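Local coordinates for RNA-dependent RNA polymerase (Taggert virus, PDB 6DX3), which carries a viral OTU-type cysteine protease domain that probably removes ubiquitin from conjugated proteins, within a nairovirus polymerase polypeptide, at residues A[24-28]-A[29-33]; A[59-62]-A[63-67]; A[88-91]-A[92-95]. One frame throughout, in Å; residues are numbered along the deposited sequence.

How the interactions relate
Interaction 1 closes a short helical turn and starts strand 29-32 at the margin of the sheet; interactions 2 and 3 lie on two consecutive helices on the other side of the chain's centre, about 26 and 32 Å away between centres. All three are partly buried. Interaction 1 relies on one backbone bond, a ring face and an aliphatic contact between Val25 and Ile31, interaction 2 on regular backbone bonding in mid-helix, and interaction 3 on a tyrosine ring flanked by an isoleucine and an arginine near a helix end. Only interactions 2 and 3 touch: Lys62 NZ reaches Lys95 O at 2.7 Å, a probable hydrogen bond, while Met94 packs on Arg66.

Interaction 1: A[24-28]-A[29-33]; sequences EVEDI and FEIVN
Phe29 follows directly on a short, weakly bonded helical turn, roughly 25-28, and its ring stands beside the end of that turn. From the backbone outwards, CB lies 3.7 Å from Val25 O. CD1 comes within 3.8 Å of the same oxygen, which lies obliquely to the ring, and CE1 and CZ then reach the methyl CG2 of Ile28. That methyl sits above the middle of one ring face, 3.9 Å from the centroid and only 11° off the normal, a well-centred CH-pi contact. Ile28 CG2 points away from its own backbone N, which carries the methyl forward over the ring. Trp119 meets the Phe29 ring edge-to-face, and Leu154 and Met138 pack on it as well. The backbone holds the base of this arrangement: Phe29 N donates to Val25 O over 2.7 Å, and the same oxygen also accepts from Ile28 N. Farther along, Ile31 CD1 meets Val25 CG2 at 4.0 Å and passes near Glu26 OE2, while OE1 of that carboxylate is salt-bridged to Lys125. The arrangement is that of a helical turn leading into an edge strand, here strand 29-32 beside strand 150-156 in the mixed sheet of the OTU domain.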
ATOM      1  N   GLU A  24     -11.473   1.597  14.877  1.00 47.89           N
ATOM      2  CA  GLU A  24     -12.395   0.614  14.325  1.00 50.57           C
ATOM      3  C   GLU A  24     -12.459   0.883  12.823  1.00 49.66           C
ATOM      4  O   GLU A  24     -13.010   1.903  12.401  1.00 50.46           O
ATOM      5  CB  GLU A  24     -13.780   0.779  14.954  1.00 55.10           C
ATOM      6  CG  GLU A  24     -13.932   0.495  16.476  1.00 58.22           C
ATOM      7  CD  GLU A  24     -13.370  -0.837  16.921  1.00 60.40           C
ATOM      8  OE1 GLU A  24     -12.176  -0.898  17.272  1.00 60.14           O
ATOM      9  OE2 GLU A  24     -14.132  -1.826  16.951  1.00 62.85           O
ATOM     10  N   VAL A  25     -11.903  -0.022  12.012  1.00 42.63           N
ATOM     11  CA  VAL A  25     -11.811   0.250  10.574  1.00 40.94           C
ATOM     12  C   VAL A  25     -13.195   0.495   9.977  1.00 42.28           C
ATOM     13  O   VAL A  25     -13.367   1.381   9.129  1.00 42.15           O
ATOM     14  CB  VAL A  25     -11.065  -0.878   9.832  1.00 39.84           C
ATOM     15  CG1 VAL A  25      -9.613  -0.873  10.199  1.00 38.74           C
ATOM     16  CG2 VAL A  25     -11.707  -2.220  10.106  1.00 41.67           C
ATOM     17  N   GLU A  26     -14.196  -0.290  10.384  1.00 44.46           N
ATOM     18  CA  GLU A  26     -15.498  -0.218   9.725  1.00 46.74           C
ATOM     19  C   GLU A  26     -16.305   1.012  10.125  1.00 49.55           C
ATOM     20  O   GLU A  26     -17.324   1.293   9.487  1.00 52.49           O
ATOM     21  CB  GLU A  26     -16.303  -1.490   9.997  1.00 49.13           C
ATOM     22  CG  GLU A  26     -15.627  -2.759   9.490  1.00 47.37           C
ATOM     23  CD  GLU A  26     -16.610  -3.893   9.294  1.00 50.85           C
ATOM     24  OE1 GLU A  26     -17.292  -4.264  10.273  1.00 54.24           O
ATOM     25  OE2 GLU A  26     -16.695  -4.411   8.161  1.00 50.43           O
ATOM     26  N   ASP A  27     -15.884   1.753  11.151  1.00 49.19           N
ATOM     27  CA  ASP A  27     -16.501   3.052  11.403  1.00 51.90           C
ATOM     28  C   ASP A  27     -16.164   4.048  10.297  1.00 50.74           C
ATOM     29  O   ASP A  27     -16.924   4.994  10.058  1.00 53.11           O
ATOM     30  CB  ASP A  27     -16.057   3.598  12.762  1.00 52.33           C
ATOM     31  CG  ASP A  27     -16.474   2.711  13.912  1.00 55.43           C
ATOM     32  OD1 ASP A  27     -17.187   1.705  13.674  1.00 57.06           O
ATOM     33  OD2 ASP A  27     -16.095   3.027  15.059  1.00 56.88           O
ATOM     34  N   ILE A  28     -15.046   3.840   9.602  1.00 46.70           N
ATOM     35  CA  ILE A  28     -14.581   4.773   8.589  1.00 45.28           C
ATOM     36  C   ILE A  28     -14.565   4.161   7.188  1.00 41.74           C
ATOM     37  O   ILE A  28     -14.875   4.864   6.220  1.00 43.47           O
ATOM     38  CB  ILE A  28     -13.183   5.315   8.968  1.00 43.92           C
ATOM     39  CG1 ILE A  28     -13.206   5.943  10.372  1.00 45.94           C
ATOM     40  CG2 ILE A  28     -12.680   6.300   7.927  1.00 44.58           C
ATOM     41  CD1 ILE A  28     -13.921   7.282  10.453  1.00 49.64           C
ATOM     42  N   PHE A  29     -14.233   2.878   7.048  1.00 38.96           N
ATOM     43  CA  PHE A  29     -14.068   2.245   5.745  1.00 37.84           C
ATOM     44  C   PHE A  29     -15.012   1.062   5.587  1.00 39.39           C
ATOM     45  O   PHE A  29     -15.626   0.582   6.542  1.00 41.18           O
ATOM     46  CB  PHE A  29     -12.631   1.747   5.531  1.00 35.42           C
ATOM     47  CG  PHE A  29     -11.590   2.812   5.670  1.00 36.00           C
ATOM     48  CD1 PHE A  29     -10.808   2.887   6.812  1.00 35.97           C
ATOM     49  CD2 PHE A  29     -11.374   3.726   4.649  1.00 37.62           C
ATOM     50  CE1 PHE A  29      -9.842   3.861   6.943  1.00 36.12           C
ATOM     51  CE2 PHE A  29     -10.409   4.707   4.773  1.00 37.41           C
ATOM     52  CZ  PHE A  29      -9.643   4.773   5.920  1.00 36.13           C
ATOM     53  N   GLU A  30     -15.114   0.607   4.345  1.00 38.71           N
ATOM     54  CA  GLU A  30     -15.614  -0.716   4.008  1.00 39.20           C
ATOM     55  C   GLU A  30     -14.431  -1.565   3.567  1.00 35.31           C
ATOM     56  O   GLU A  30     -13.645  -1.143   2.711  1.00 33.43           O
ATOM     57  CB  GLU A  30     -16.661  -0.657   2.894  1.00 44.08           C
ATOM     58  CG  GLU A  30     -16.675  -1.902   2.020  1.00 45.67           C
ATOM     59  CD  GLU A  30     -17.849  -1.945   1.074  1.00 51.74           C
ATOM     60  OE1 GLU A  30     -18.841  -1.229   1.325  1.00 56.21           O
ATOM     61  OE2 GLU A  30     -17.776  -2.695   0.079  1.00 52.54           O
ATOM     62  N   ILE A  31     -14.290  -2.745   4.162  1.00 34.03           N
ATOM     63  CA  ILE A  31     -13.219  -3.663   3.791  1.00 32.06           C
ATOM     64  C   ILE A  31     -13.600  -4.317   2.469  1.00 32.44           C
ATOM     65  O   ILE A  31     -14.546  -5.106   2.406  1.00 36.18           O
ATOM     66  CB  ILE A  31     -12.973  -4.716   4.878  1.00 33.79           C
ATOM     67  CG1 ILE A  31     -12.612  -4.043   6.206  1.00 33.41           C
ATOM     68  CG2 ILE A  31     -11.883  -5.689   4.439  1.00 32.97           C
ATOM     69  CD1 ILE A  31     -12.673  -4.976   7.401  1.00 34.87           C
ATOM     70  N   VAL A  32     -12.869  -3.986   1.405  1.00 29.36           N
ATOM     71  CA  VAL A  32     -13.065  -4.613   0.103  1.00 28.99           C
ATOM     72  C   VAL A  32     -12.065  -5.761   0.015  1.00 28.60           C
ATOM     73  O   VAL A  32     -10.876  -5.550  -0.240  1.00 25.14           O
ATOM     74  CB  VAL A  32     -12.896  -3.617  -1.046  1.00 28.59           C
ATOM     75  CG1 VAL A  32     -13.241  -4.283  -2.373  1.00 25.18           C
ATOM     76  CG2 VAL A  32     -13.770  -2.393  -0.818  1.00 32.08           C
ATOM     77  N   ASN A  33     -12.551  -6.980   0.231  1.00 30.55           N
ATOM     78  CA  ASN A  33     -11.663  -8.127   0.352  1.00 30.23           C
ATOM     79  C   ASN A  33     -11.010  -8.451  -0.984  1.00 28.51           C
ATOM     80  O   ASN A  33     -11.665  -8.467  -2.030  1.00 30.09           O
ATOM     81  CB  ASN A  33     -12.430  -9.343   0.873  1.00 33.94           C
ATOM     82  CG  ASN A  33     -13.210  -9.041   2.135  1.00 36.77           C
ATOM     83  OD1 ASN A  33     -14.418  -8.801   2.091  1.00 39.87           O
ATOM     84  ND2 ASN A  33     -12.522  -9.046   3.272  1.00 36.88           N
TER

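Interaction 2: A[59-62]-A[63-67]; sequences KLIK and EQVRE
Glu63 turns its CG away from its own carbonyl carbon (chi1 -61°), and this lays the start of the side chain against Lys59 O, with CG 3.2 Å from that oxygen. Lys59 O is also the acceptor for Glu63 N, at 3.0 Å and with a nearly straight N-H. Gln64 takes a similar first torsion and then bends at chi2, leaving CG 3.3 Å from Leu60 O, while its OE1 accepts from Lys111. In Val65, CG2 lies 3.3 Å from Ile61 O, the oxygen that accepts from Val65 N in the carbonyl plane. The branched side chains of Ile61 and Val65 are one turn apart and only loosely in touch, CG2 to CG2 being 4.5 Å; both face the protein interior, where Phe108 packs on each of them. Arg66 N completes the run by donating to Lys62 O. The extended chain of Lys62 leads off the helix toward Lys95. Although Lys59 and Glu63 are one turn apart and oppositely charged, NZ and OE2 stand 6.9 Å from each other. Cohesion within this part of helix 57-72 therefore comes chiefly from backbone bonds, with only a loose aliphatic contact, and any attraction between that charged pair is probably weak.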
ATOM      1  N   LYS A  59      -1.445  -7.287 -12.117  1.00 27.25           N
ATOM      2  CA  LYS A  59      -0.265  -7.354 -12.972  1.00 32.70           C
ATOM      3  C   LYS A  59       0.153  -5.966 -13.437  1.00 32.08           C
ATOM      4  O   LYS A  59       1.349  -5.662 -13.515  1.00 31.57           O
ATOM      5  CB  LYS A  59      -0.532  -8.262 -14.173  1.00 33.25           C
ATOM      6  CG  LYS A  59      -0.628  -9.741 -13.834  1.00 34.36           C
ATOM      7  CD  LYS A  59      -0.497 -10.599 -15.089  1.00 37.72           C
ATOM      8  CE  LYS A  59      -0.685 -12.075 -14.779  1.00 39.87           C
ATOM      9  NZ  LYS A  59      -0.498 -12.932 -15.984  1.00 43.42           N
ATOM     10  N   LEU A  60      -0.824  -5.110 -13.755  1.00 33.34           N
ATOM     11  CA  LEU A  60      -0.520  -3.720 -14.085  1.00 31.89           C
ATOM     12  C   LEU A  60       0.278  -3.062 -12.969  1.00 30.96           C
ATOM     13  O   LEU A  60       1.232  -2.319 -13.231  1.00 30.59           O
ATOM     14  CB  LEU A  60      -1.816  -2.944 -14.334  1.00 27.53           C
ATOM     15  CG  LEU A  60      -2.684  -3.299 -15.544  1.00 29.97           C
ATOM     16  CD1 LEU A  60      -3.788  -2.269 -15.708  1.00 31.34           C
ATOM     17  CD2 LEU A  60      -1.862  -3.395 -16.818  1.00 31.11           C
ATOM     18  N   ILE A  61      -0.095  -3.336 -11.717  1.00 29.29           N
ATOM     19  CA  ILE A  61       0.577  -2.722 -10.576  1.00 27.20           C
ATOM     20  C   ILE A  61       1.987  -3.268 -10.423  1.00 27.78           C
ATOM     21  O   ILE A  61       2.945  -2.510 -10.228  1.00 28.57           O
ATOM     22  CB  ILE A  61      -0.258  -2.940  -9.301  1.00 25.23           C
ATOM     23  CG1 ILE A  61      -1.649  -2.328  -9.469  1.00 25.96           C
ATOM     24  CG2 ILE A  61       0.439  -2.350  -8.087  1.00 21.46           C
ATOM     25  CD1 ILE A  61      -1.618  -0.864  -9.846  1.00 24.35           C
ATOM     26  N   LYS A  62       2.137  -4.592 -10.515  1.00 28.57           N
ATOM     27  CA  LYS A  62       3.426  -5.233 -10.271  1.00 28.48           C
ATOM     28  C   LYS A  62       4.459  -4.839 -11.320  1.00 26.46           C
ATOM     29  O   LYS A  62       5.642  -4.672 -11.003  1.00 25.63           O
ATOM     30  CB  LYS A  62       3.236  -6.750 -10.233  1.00 30.30           C
ATOM     31  CG  LYS A  62       4.411  -7.536  -9.705  1.00 30.91           C
ATOM     32  CD  LYS A  62       3.970  -8.935  -9.285  1.00 31.07           C
ATOM     33  CE  LYS A  62       5.164  -9.862  -9.138  1.00 32.48           C
ATOM     34  NZ  LYS A  62       4.864 -11.079  -8.331  1.00 31.86           N
ATOM     35  N   GLU A  63       4.037  -4.693 -12.577  1.00 26.08           N
ATOM     36  CA  GLU A  63       4.967  -4.257 -13.613  1.00 26.70           C
ATOM     37  C   GLU A  63       5.426  -2.823 -13.373  1.00 25.67           C
ATOM     38  O   GLU A  63       6.590  -2.488 -13.622  1.00 25.73           O
ATOM     39  CB  GLU A  63       4.320  -4.392 -14.991  1.00 27.80           C
ATOM     40  CG  GLU A  63       3.928  -5.814 -15.352  1.00 27.45           C
ATOM     41  CD  GLU A  63       3.068  -5.873 -16.594  1.00 29.66           C
ATOM     42  OE1 GLU A  63       2.599  -4.806 -17.041  1.00 30.77           O
ATOM     43  OE2 GLU A  63       2.860  -6.986 -17.121  1.00 31.76           O
ATOM     44  N   GLN A  64       4.525  -1.968 -12.881  1.00 24.10           N
ATOM     45  CA  GLN A  64       4.893  -0.593 -12.577  1.00 23.08           C
ATOM     46  C   GLN A  64       5.862  -0.516 -11.403  1.00 23.81           C
ATOM     47  O   GLN A  64       6.724   0.369 -11.376  1.00 23.04           O
ATOM     48  CB  GLN A  64       3.639   0.228 -12.280  1.00 25.81           C
ATOM     49  CG  GLN A  64       2.787   0.528 -13.504  1.00 29.20           C
ATOM     50  CD  GLN A  64       3.397   1.603 -14.378  1.00 32.04           C
ATOM     51  OE1 GLN A  64       3.780   2.667 -13.896  1.00 33.00           O
ATOM     52  NE2 GLN A  64       3.499   1.326 -15.670  1.00 34.55           N
ATOM     53  N   VAL A  65       5.736  -1.424 -10.432  1.00 23.78           N
ATOM     54  CA  VAL A  65       6.640  -1.423  -9.285  1.00 24.24           C
ATOM     55  C   VAL A  65       8.064  -1.739  -9.728  1.00 25.07           C
ATOM     56  O   VAL A  65       9.026  -1.120  -9.252  1.00 26.07           O
ATOM     57  CB  VAL A  65       6.144  -2.416  -8.214  1.00 22.77           C
ATOM     58  CG1 VAL A  65       7.215  -2.655  -7.157  1.00 23.25           C
ATOM     59  CG2 VAL A  65       4.861  -1.909  -7.570  1.00 21.44           C
ATOM     60  N   ARG A  66       8.224  -2.688 -10.656  1.00 26.02           N
ATOM     61  CA  ARG A  66       9.560  -3.061 -11.115  1.00 26.74           C
ATOM     62  C   ARG A  66      10.267  -1.889 -11.789  1.00 27.93           C
ATOM     63  O   ARG A  66      11.460  -1.659 -11.553  1.00 29.82           O
ATOM     64  CB  ARG A  66       9.480  -4.252 -12.070  1.00 29.29           C
ATOM     65  CG  ARG A  66      10.799  -4.558 -12.771  1.00 32.96           C
ATOM     66  CD  ARG A  66      10.712  -5.815 -13.621  1.00 36.46           C
ATOM     67  NE  ARG A  66       9.699  -5.688 -14.662  1.00 36.13           N
ATOM     68  CZ  ARG A  66       9.185  -6.711 -15.337  1.00 36.95           C
ATOM     69  NH1 ARG A  66       9.587  -7.949 -15.081  1.00 38.54           N
ATOM     70  NH2 ARG A  66       8.264  -6.495 -16.264  1.00 35.51           N
ATOM     71  N   GLU A  67       9.558  -1.145 -12.642  1.00 26.87           N
ATOM     72  CA  GLU A  67      10.168   0.029 -13.257  1.00 27.25           C
ATOM     73  C   GLU A  67      10.339   1.158 -12.248  1.00 27.34           C
ATOM     74  O   GLU A  67      11.317   1.911 -12.327  1.00 28.49           O
ATOM     75  CB  GLU A  67       9.337   0.495 -14.455  1.00 29.62           C
ATOM     76  CG  GLU A  67       9.464  -0.408 -15.676  1.00 33.40           C
ATOM     77  CD  GLU A  67       8.477  -0.068 -16.774  1.00 35.84           C
ATOM     78  OE1 GLU A  67       8.479   1.089 -17.247  1.00 36.41           O
ATOM     79  OE2 GLU A  67       7.694  -0.961 -17.163  1.00 36.89           O
TER

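Interaction 3: A[88-91]-A[92-95]; sequences GYLA and RIMK
Tyr89 and Ile93, one helical turn apart, supply the apolar part of the contact. Ile93 CD1 touches Tyr89 CE2 at 3.5 Å, and its CG2 lies over the same ring as a CH-pi partner, 4.0 Å from the centroid and 27° off the normal. Both branches can reach the ring because CG1 is wedged between the backbone N and the carbonyl carbon (chi1 66°), leaving CG2 beside the N. Leu90 CD2 adds a looser contact with Ile93 CD1. The bent chain of Arg92 brings NH2 within 3.6 Å of Tyr89 CD1, with guanidinium and ring steeply inclined at 73°; Ile93 CG2 lies over one face of the guanidinium, toward its rim, and NE is salt-bridged to Glu84. Here helix 86-93 reaches its C-terminal end beside helix 57-72, in the helical part of the OTU fold: Tyr89 lies on Ala69 and bonds through OH to Glu104, while Met94 touches Lys62. Backbone bonds form the polar part. Ile93 N to Tyr89 O is nearly straight, and Met94 N reaches Leu90 O at 3.0 Å. Arg92 N is shared between Gly88 O and, weakly, Tyr89 O. Beyond the last helical residue, Lys95 NZ makes a weak bond to Ala91 O at 3.4 Å.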
ATOM      1  N   GLY A  88      19.047  -8.180  -6.955  1.00 39.61           N
ATOM      2  CA  GLY A  88      18.510  -9.220  -6.098  1.00 38.75           C
ATOM      3  C   GLY A  88      17.111  -8.917  -5.604  1.00 35.88           C
ATOM      4  O   GLY A  88      16.307  -9.832  -5.402  1.00 35.07           O
ATOM      5  N   TYR A  89      16.799  -7.635  -5.405  1.00 33.60           N
ATOM      6  CA  TYR A  89      15.456  -7.251  -4.987  1.00 30.63           C
ATOM      7  C   TYR A  89      14.433  -7.590  -6.062  1.00 28.90           C
ATOM      8  O   TYR A  89      13.385  -8.181  -5.775  1.00 29.62           O
ATOM      9  CB  TYR A  89      15.427  -5.760  -4.651  1.00 27.60           C
ATOM     10  CG  TYR A  89      14.046  -5.154  -4.537  1.00 26.37           C
ATOM     11  CD1 TYR A  89      13.302  -5.284  -3.371  1.00 25.56           C
ATOM     12  CD2 TYR A  89      13.495  -4.430  -5.590  1.00 25.49           C
ATOM     13  CE1 TYR A  89      12.045  -4.722  -3.260  1.00 24.58           C
ATOM     14  CE2 TYR A  89      12.238  -3.863  -5.489  1.00 24.20           C
ATOM     15  CZ  TYR A  89      11.518  -4.011  -4.324  1.00 24.66           C
ATOM     16  OH  TYR A  89      10.265  -3.448  -4.219  1.00 23.69           O
ATOM     17  N   LEU A  90      14.729  -7.232  -7.316  1.00 27.90           N
ATOM     18  CA  LEU A  90      13.803  -7.518  -8.408  1.00 27.83           C
ATOM     19  C   LEU A  90      13.648  -9.017  -8.624  1.00 29.98           C
ATOM     20  O   LEU A  90      12.553  -9.496  -8.938  1.00 27.11           O
ATOM     21  CB  LEU A  90      14.280  -6.838  -9.695  1.00 27.60           C
ATOM     22  CG  LEU A  90      14.290  -5.306  -9.714  1.00 26.33           C
ATOM     23  CD1 LEU A  90      14.898  -4.785 -11.011  1.00 27.71           C
ATOM     24  CD2 LEU A  90      12.886  -4.744  -9.512  1.00 23.68           C
ATOM     25  N   ALA A  91      14.734  -9.779  -8.459  1.00 33.01           N
ATOM     26  CA  ALA A  91      14.653 -11.223  -8.651  1.00 35.46           C
ATOM     27  C   ALA A  91      13.707 -11.873  -7.648  1.00 35.87           C
ATOM     28  O   ALA A  91      13.124 -12.925  -7.936  1.00 37.56           O
ATOM     29  CB  ALA A  91      16.045 -11.848  -8.555  1.00 36.31           C
ATOM     30  N   ARG A  92      13.537 -11.263  -6.474  1.00 33.77           N
ATOM     31  CA  ARG A  92      12.624 -11.793  -5.471  1.00 34.86           C
ATOM     32  C   ARG A  92      11.186 -11.340  -5.700  1.00 32.10           C
ATOM     33  O   ARG A  92      10.280 -12.173  -5.777  1.00 31.05           O
ATOM     34  CB  ARG A  92      13.078 -11.382  -4.067  1.00 35.33           C
ATOM     35  CG  ARG A  92      12.050 -11.689  -2.992  1.00 37.29           C
ATOM     36  CD  ARG A  92      12.568 -11.361  -1.599  1.00 38.29           C
ATOM     37  NE  ARG A  92      12.862  -9.940  -1.441  1.00 35.44           N
ATOM     38  CZ  ARG A  92      11.950  -9.021  -1.145  1.00 33.20           C
ATOM     39  NH1 ARG A  92      10.682  -9.372  -0.979  1.00 32.92           N
ATOM     40  NH2 ARG A  92      12.305  -7.750  -1.011  1.00 31.74           N
ATOM     41  N   ILE A  93      10.960 -10.028  -5.806  1.00 31.49           N
ATOM     42  CA  ILE A  93       9.593  -9.523  -5.864  1.00 31.50           C
ATOM     43  C   ILE A  93       8.913  -9.853  -7.185  1.00 32.79           C
ATOM     44  O   ILE A  93       7.680  -9.848  -7.256  1.00 33.47           O
ATOM     45  CB  ILE A  93       9.559  -8.006  -5.604  1.00 30.04           C
ATOM     46  CG1 ILE A  93      10.255  -7.246  -6.735  1.00 31.61           C
ATOM     47  CG2 ILE A  93      10.193  -7.687  -4.259  1.00 30.37           C
ATOM     48  CD1 ILE A  93       9.731  -5.837  -6.933  1.00 30.02           C
ATOM     49  N   MET A  94       9.680 -10.144  -8.234  1.00 32.94           N
ATOM     50  CA  MET A  94       9.096 -10.518  -9.513  1.00 34.58           C
ATOM     51  C   MET A  94       8.705 -11.987  -9.581  1.00 36.60           C
ATOM     52  O   MET A  94       8.193 -12.427 -10.614  1.00 37.74           O
ATOM     53  CB  MET A  94      10.065 -10.180 -10.647  1.00 37.48           C
ATOM     54  CG  MET A  94      10.192  -8.688 -10.909  1.00 36.77           C
ATOM     55  SD  MET A  94       8.627  -7.973 -11.443  1.00 36.24           S
ATOM     56  CE  MET A  94       8.123  -7.061  -9.993  1.00 29.18           C
ATOM     57  N   LYS A  95       8.933 -12.748  -8.515  1.00 36.43           N
ATOM     58  CA  LYS A  95       8.473 -14.125  -8.484  1.00 37.78           C
ATOM     59  C   LYS A  95       6.948 -14.160  -8.453  1.00 35.72           C
ATOM     60  O   LYS A  95       6.321 -13.320  -7.798  1.00 32.36           O
ATOM     61  CB  LYS A  95       9.034 -14.852  -7.264  1.00 39.93           C
ATOM     62  CG  LYS A  95      10.509 -15.191  -7.356  1.00 42.62           C
ATOM     63  CD  LYS A  95      10.969 -15.928  -6.108  1.00 46.01           C
ATOM     64  CE  LYS A  95      12.133 -16.858  -6.404  1.00 50.60           C
ATOM     65  NZ  LYS A  95      13.350 -16.104  -6.812  1.00 51.07           N
TER